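Local coordinates for protein trimethylamine-N-oxide reductase (Haemophilus influenzae, PDB 7L5I) that probably reduces S- or N-oxides such as trimethylamine N-oxide at a molybdenum centre carried by two guanine dinucleotide pterin cofactors, at residues A[135-140]-A[454-459]; A[714-719]-A[793-798]. All blocks are in the same frame, centred on the assembly; numbering follows the deposited sequence.

Interaction 1: A[135-140]-A[454-459]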
loop_
_atom_site.group_PDB
_atom_site.type_symbol
_atom_site.label_atom_id
_atom_site.label_comp_id
_atom_site.label_asym_id
_atom_site.label_seq_id
_atom_site.Cartn_x
_atom_site.Cartn_y
_atom_site.Cartn_z
ATOM N N THR A 135 4.912 -27.147 0.703
ATOM C CA THR A 135 3.547 -26.697 0.514
ATOM C C THR A 135 2.735 -26.639 1.805
ATOM O O THR A 135 1.572 -26.235 1.743
ATOM C CB THR A 135 2.850 -27.591 -0.520
ATOM O OG1 THR A 135 2.912 -28.961 -0.109
ATOM C CG2 THR A 135 3.542 -27.455 -1.884
ATOM N N GLY A 136 3.304 -26.982 2.959
ATOM C CA GLY A 136 2.683 -26.769 4.244
ATOM C C GLY A 136 3.152 -25.541 4.999
ATOM O O GLY A 136 2.669 -25.296 6.109
ATOM N N ILE A 137 4.052 -24.744 4.423
ATOM C CA ILE A 137 4.618 -23.568 5.091
ATOM C C ILE A 137 4.249 -22.324 4.291
ATOM O O ILE A 137 4.631 -22.207 3.123
ATOM C CB ILE A 137 6.150 -23.674 5.217
ATOM C CG1 ILE A 137 6.536 -24.873 6.064
ATOM C CG2 ILE A 137 6.742 -22.364 5.768
ATOM C CD1 ILE A 137 8.030 -25.128 6.036
ATOM N N PHE A 138 3.547 -21.383 4.920
ATOM C CA PHE A 138 3.250 -20.116 4.273
ATOM C C PHE A 138 4.237 -19.066 4.774
ATOM O O PHE A 138 4.315 -18.814 5.979
ATOM C CB PHE A 138 1.825 -19.625 4.534
ATOM C CG PHE A 138 1.526 -18.370 3.801
ATOM C CD1 PHE A 138 1.384 -18.396 2.407
ATOM C CD2 PHE A 138 1.470 -17.143 4.451
ATOM C CE1 PHE A 138 1.146 -17.239 1.694
ATOM C CE2 PHE A 138 1.236 -15.970 3.721
ATOM C CZ PHE A 138 1.079 -16.030 2.342
ATOM N N ALA A 139 4.974 -18.457 3.854
ATOM C CA ALA A 139 5.899 -17.380 4.195
ATOM C C ALA A 139 5.815 -16.261 3.161
ATOM O O ALA A 139 6.812 -15.594 2.879
ATOM C CB ALA A 139 7.331 -17.904 4.329
ATOM N N GLY A 140 4.617 -16.038 2.596
ATOM C CA GLY A 140 4.391 -14.844 1.788
ATOM C C GLY A 140 4.733 -13.567 2.531
ATOM O O GLY A 140 5.317 -12.641 1.962
ATOM N N ILE A 454 -2.013 -25.394 4.802
ATOM C CA ILE A 454 -0.929 -24.688 5.488
ATOM C C ILE A 454 -0.910 -25.113 6.945
ATOM O O ILE A 454 -1.920 -24.992 7.645
ATOM C CB ILE A 454 -1.083 -23.149 5.374
ATOM C CG1 ILE A 454 -1.042 -22.677 3.919
ATOM C CG2 ILE A 454 -0.020 -22.448 6.237
ATOM C CD1 ILE A 454 0.203 -23.055 3.153
ATOM N N LYS A 455 0.259 -25.559 7.415
ATOM C CA LYS A 455 0.485 -25.968 8.798
ATOM C C LYS A 455 1.358 -25.008 9.591
ATOM O O LYS A 455 1.358 -25.072 10.825
ATOM C CB LYS A 455 1.168 -27.342 8.841
ATOM C CG LYS A 455 0.446 -28.403 8.032
ATOM C CD LYS A 455 -0.935 -28.644 8.566
ATOM C CE LYS A 455 -1.677 -29.651 7.698
ATOM N NZ LYS A 455 -3.066 -29.808 8.198
ATOM N N ALA A 456 2.141 -24.175 8.921
ATOM C CA ALA A 456 3.018 -23.237 9.598
ATOM C C ALA A 456 2.951 -21.898 8.878
ATOM O O ALA A 456 2.912 -21.852 7.648
ATOM C CB ALA A 456 4.450 -23.754 9.607
ATOM N N VAL A 457 2.930 -20.822 9.655
ATOM C CA VAL A 457 2.925 -19.461 9.130
ATOM C C VAL A 457 4.094 -18.724 9.770
ATOM O O VAL A 457 4.271 -18.779 10.989
ATOM C CB VAL A 457 1.605 -18.731 9.427
ATOM C CG1 VAL A 457 1.725 -17.250 9.084
ATOM C CG2 VAL A 457 0.447 -19.408 8.665
ATOM N N TYR A 458 4.901 -18.061 8.949
ATOM C CA TYR A 458 5.991 -17.220 9.420
ATOM C C TYR A 458 5.814 -15.839 8.796
ATOM O O TYR A 458 5.764 -15.719 7.574
ATOM C CB TYR A 458 7.343 -17.840 9.037
ATOM C CG TYR A 458 8.519 -17.432 9.896
ATOM C CD1 TYR A 458 8.660 -16.135 10.378
ATOM C CD2 TYR A 458 9.501 -18.346 10.232
ATOM C CE1 TYR A 458 9.743 -15.775 11.174
ATOM C CE2 TYR A 458 10.566 -18.005 11.026
ATOM C CZ TYR A 458 10.689 -16.722 11.500
ATOM O OH TYR A 458 11.777 -16.383 12.302
ATOM N N TRP A 459 5.694 -14.806 9.631
ATOM C CA TRP A 459 5.596 -13.424 9.185
ATOM C C TRP A 459 6.803 -12.658 9.706
ATOM O O TRP A 459 7.157 -12.781 10.878
ATOM C CB TRP A 459 4.283 -12.757 9.674
ATOM C CG TRP A 459 3.546 -12.080 8.557
ATOM C CD1 TRP A 459 3.874 -10.882 7.963
ATOM C CD2 TRP A 459 2.393 -12.565 7.854
ATOM N NE1 TRP A 459 2.994 -10.597 6.960
ATOM C CE2 TRP A 459 2.077 -11.607 6.867
ATOM C CE3 TRP A 459 1.586 -13.696 7.976
ATOM C CZ2 TRP A 459 0.980 -11.756 6.001
ATOM C CZ3 TRP A 459 0.520 -13.852 7.110
ATOM C CH2 TRP A 459 0.218 -12.875 6.139
#

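Interaction 2: A[714-719]-A[793-798]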
loop_
_atom_site.group_PDB
_atom_site.type_symbol
_atom_site.label_atom_id
_atom_site.label_comp_id
_atom_site.label_asym_id
_atom_site.label_seq_id
_atom_site.Cartn_x
_atom_site.Cartn_y
_atom_site.Cartn_z
ATOM N N ASP A 714 -18.538 16.872 18.043
ATOM C CA ASP A 714 -17.117 16.742 17.786
ATOM C C ASP A 714 -16.384 16.358 19.063
ATOM O O ASP A 714 -16.582 16.967 20.117
ATOM C CB ASP A 714 -16.577 18.059 17.234
ATOM C CG ASP A 714 -15.194 17.910 16.681
ATOM O OD1 ASP A 714 -15.060 17.320 15.589
ATOM O OD2 ASP A 714 -14.238 18.357 17.352
ATOM N N GLY A 715 -15.553 15.325 18.977
ATOM C CA GLY A 715 -14.804 14.856 20.103
ATOM C C GLY A 715 -15.418 13.684 20.841
ATOM O O GLY A 715 -14.718 13.035 21.623
ATOM N N ASP A 716 -16.693 13.389 20.606
ATOM C CA ASP A 716 -17.342 12.266 21.260
ATOM C C ASP A 716 -16.745 10.930 20.812
ATOM O O ASP A 716 -16.407 10.738 19.646
ATOM C CB ASP A 716 -18.829 12.232 20.923
ATOM C CG ASP A 716 -19.621 13.304 21.648
ATOM O OD1 ASP A 716 -19.046 14.004 22.513
ATOM O OD2 ASP A 716 -20.830 13.431 21.345
ATOM N N ILE A 717 -16.678 9.975 21.755
ATOM C CA ILE A 717 -16.420 8.598 21.371
ATOM C C ILE A 717 -17.677 8.022 20.738
ATOM O O ILE A 717 -18.805 8.285 21.186
ATOM C CB ILE A 717 -15.962 7.771 22.577
ATOM C CG1 ILE A 717 -14.633 8.320 23.104
ATOM C CG2 ILE A 717 -15.757 6.312 22.183
ATOM C CD1 ILE A 717 -14.192 7.717 24.416
ATOM N N VAL A 718 -17.493 7.304 19.641
ATOM C CA VAL A 718 -18.584 6.659 18.931
ATOM C C VAL A 718 -18.238 5.200 18.720
ATOM O O VAL A 718 -17.057 4.816 18.695
ATOM C CB VAL A 718 -18.915 7.326 17.589
ATOM C CG1 VAL A 718 -19.185 8.801 17.775
ATOM C CG2 VAL A 718 -17.775 7.136 16.586
ATOM N N ARG A 719 -19.278 4.386 18.588
ATOM C CA ARG A 719 -19.164 3.005 18.163
ATOM C C ARG A 719 -19.594 2.893 16.704
ATOM O O ARG A 719 -20.687 3.342 16.328
ATOM C CB ARG A 719 -20.009 2.079 19.037
ATOM C CG ARG A 719 -19.716 0.611 18.811
ATOM C CD ARG A 719 -20.464 -0.293 19.801
ATOM N NE ARG A 719 -21.885 -0.316 19.468
ATOM C CZ ARG A 719 -22.484 -1.248 18.724
ATOM N NH1 ARG A 719 -21.809 -2.282 18.243
ATOM N NH2 ARG A 719 -23.780 -1.147 18.462
ATOM N N ILE A 793 -23.331 4.050 12.973
ATOM C CA ILE A 793 -22.607 4.738 14.034
ATOM C C ILE A 793 -23.600 5.159 15.111
ATOM O O ILE A 793 -24.739 5.537 14.814
ATOM C CB ILE A 793 -21.836 5.951 13.507
ATOM C CG1 ILE A 793 -20.824 5.497 12.447
ATOM C CG2 ILE A 793 -21.121 6.685 14.618
ATOM C CD1 ILE A 793 -19.796 6.549 12.147
ATOM N N GLU A 794 -23.166 5.055 16.363
ATOM C CA GLU A 794 -23.910 5.560 17.513
ATOM C C GLU A 794 -22.939 6.159 18.524
ATOM O O GLU A 794 -21.760 5.786 18.591
ATOM C CB GLU A 794 -24.713 4.438 18.169
ATOM C CG GLU A 794 -23.790 3.417 18.819
ATOM C CD GLU A 794 -24.487 2.150 19.226
ATOM O OE1 GLU A 794 -25.620 1.922 18.750
ATOM O OE2 GLU A 794 -23.900 1.380 20.023
ATOM N N LYS A 795 -23.434 7.105 19.309
ATOM C CA LYS A 795 -22.629 7.665 20.383
ATOM C C LYS A 795 -22.349 6.600 21.435
ATOM O O LYS A 795 -23.227 5.810 21.789
ATOM C CB LYS A 795 -23.348 8.863 21.012
ATOM C CG LYS A 795 -22.521 9.604 22.020
ATOM C CD LYS A 795 -23.332 10.681 22.744
ATOM C CE LYS A 795 -22.446 11.447 23.725
ATOM N NZ LYS A 795 -23.223 12.410 24.544
ATOM N N PHE A 796 -21.096 6.552 21.900
ATOM C CA PHE A 796 -20.725 5.639 22.973
ATOM C C PHE A 796 -21.050 6.296 24.301
ATOM O O PHE A 796 -20.648 7.438 24.550
ATOM C CB PHE A 796 -19.236 5.290 22.898
ATOM C CG PHE A 796 -18.775 4.379 24.006
ATOM C CD1 PHE A 796 -18.864 3.003 23.877
ATOM C CD2 PHE A 796 -18.256 4.902 25.181
ATOM C CE1 PHE A 796 -18.447 2.163 24.906
ATOM C CE2 PHE A 796 -17.836 4.062 26.212
ATOM C CZ PHE A 796 -17.936 2.693 26.069
ATOM N N ILE A 797 -21.791 5.591 25.150
ATOM C CA ILE A 797 -22.314 6.157 26.395
ATOM C C ILE A 797 -21.469 5.635 27.549
ATOM O O ILE A 797 -21.308 4.418 27.706
ATOM C CB ILE A 797 -23.800 5.809 26.588
ATOM C CG1 ILE A 797 -24.626 6.298 25.391
ATOM C CG2 ILE A 797 -24.336 6.399 27.907
ATOM C CD1 ILE A 797 -24.512 7.758 25.125
ATOM N N GLY A 798 -20.889 6.552 28.320
ATOM C CA GLY A 798 -20.219 6.208 29.558
ATOM C C GLY A 798 -18.702 6.171 29.470
ATOM O O GLY A 798 -18.074 6.627 28.513
HETATM O O HOH W 1 -19.461 9.689 23.511
#

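Interaction 1: A[135-140]-A[454-459]
Phe-138 lies on Ile-454, Val-457 and Trp-459 while its backbone pairs with the neighbouring strand, residues 456-459, so this one residue touches 454-459 with both ring and backbone. Its CB sits 3.8 Å from Ile-454 CG2 and a little farther from Ile-454 CD1, with Val-457 CG2 at the limit of contact on the same face of the sheet. CG is anti to the backbone N (chi1 -177°), which carries the ring along the strands to the indole of Trp-459. There Phe-138 CE2 touches Trp-459 CH2 at 4.1 Å, the tryptophan carbon lying near the phenyl plane at its edge; the two ring planes stand 53° apart, an oblique meeting. Over the centre of one phenyl face lies the backbone N of Gly-140, 3.5 Å above the plane, where a residue without a side chain lets the turn fold close.

The backbones run parallel. Phe-138 N donates to Ala-456 O (2.8 Å), and Tyr-458 N to Phe-138 O (3.1 Å), both nearly straight. At the start of the ladder Gly-136 O takes two donors, Lys-455 N at 2.8 Å and Ala-456 N at 3.1 Å. On the other face, small Ala-456 and branched Ile-137 face helix 114-131.

Strand 137-138 joins strand 456-460 in a mixed sheet of the molybdopterin oxidoreductase region, and Ile-137 and Ala-139 also make backbone hydrogen bonds to Val-168. Trp-459 gives its NE1 to the backbone O of Tyr-142, a residue of the oxygen-ligand pocket, and its side chain lies about 6 Å from a bound cofactor. The chemistry implies a buried join in which backbone hydrogen bonds set the register, while hydrocarbon and aromatic groups fill the space between the sheet and helix 431-436.

Interaction 2: A[714-719]-A[793-798]
Arg-719 and Glu-794 meet because their torsions set the two side chains alongside each other: the arginine runs extended until it bends at chi3 (72°), while Glu-794 CG stands between its own backbone N and carbonyl carbon (chi1 68°). A single carboxylate oxygen, Glu-794 OE2, then receives Arg-719 NE at 2.7 Å and Arg-719 NH2 at 3.0 Å. OE2 lies in the guanidinium plane at its edge, yet both nitrogens reach it from above the same face of the carboxylate, the two planes being 62° apart. Arg-719 NH1 turns to Gln-726 OE1, which gives the guanidinium a further hold.

Beneath this salt bridge the two residues form an antiparallel hydrogen-bonded pair, Arg-719 N to Glu-794 O at 2.8 Å and Glu-794 N to Arg-719 O at 3.0 Å. Val-718 and Ile-793 cross within the buried side, where Val-718 CB lies 3.8 Å from Ile-793 CG2, and both also touch Ile-712. Where the strand ends, Phe-796 N still donates to Ile-717 O (3.0 Å), and a water bridges that same carbonyl to Phe-796 O. Ile-717 CG2 rests on Phe-796 CB at 3.7 Å, and the phenyl group continues to Leu-728 of strand 726-733.

The contact joins strands 717-721 and 790-795 in the sheet of the dinucleotide-binding region. Aliphatic Val-718 and Ile-793 suit the buried side, while partly exposed Arg-719 and Glu-794 can carry charge; the cross-strand ion pair implies that charge neutralisation probably reinforces a register already fixed by backbone bonds.

Both interactions are cross-strand ladders, but they belong to different sheets: 135-140 with 454-459 in a parallel pairing, 714-719 with 793-798 in an antiparallel one. Interaction 1 is a core contact, flanked by helices and near a cofactor; interaction 2 lies farther from the chain centre and is only partly buried. Their chemistry follows suit, with aromatic and aliphatic contacts between side chains in the first, and a salt bridge and a bridging water added to apolar contacts in the second. The buried areas are almost equal. Their centres are 40 Å apart and their nearest atoms about 27 Å, so neither touches the other.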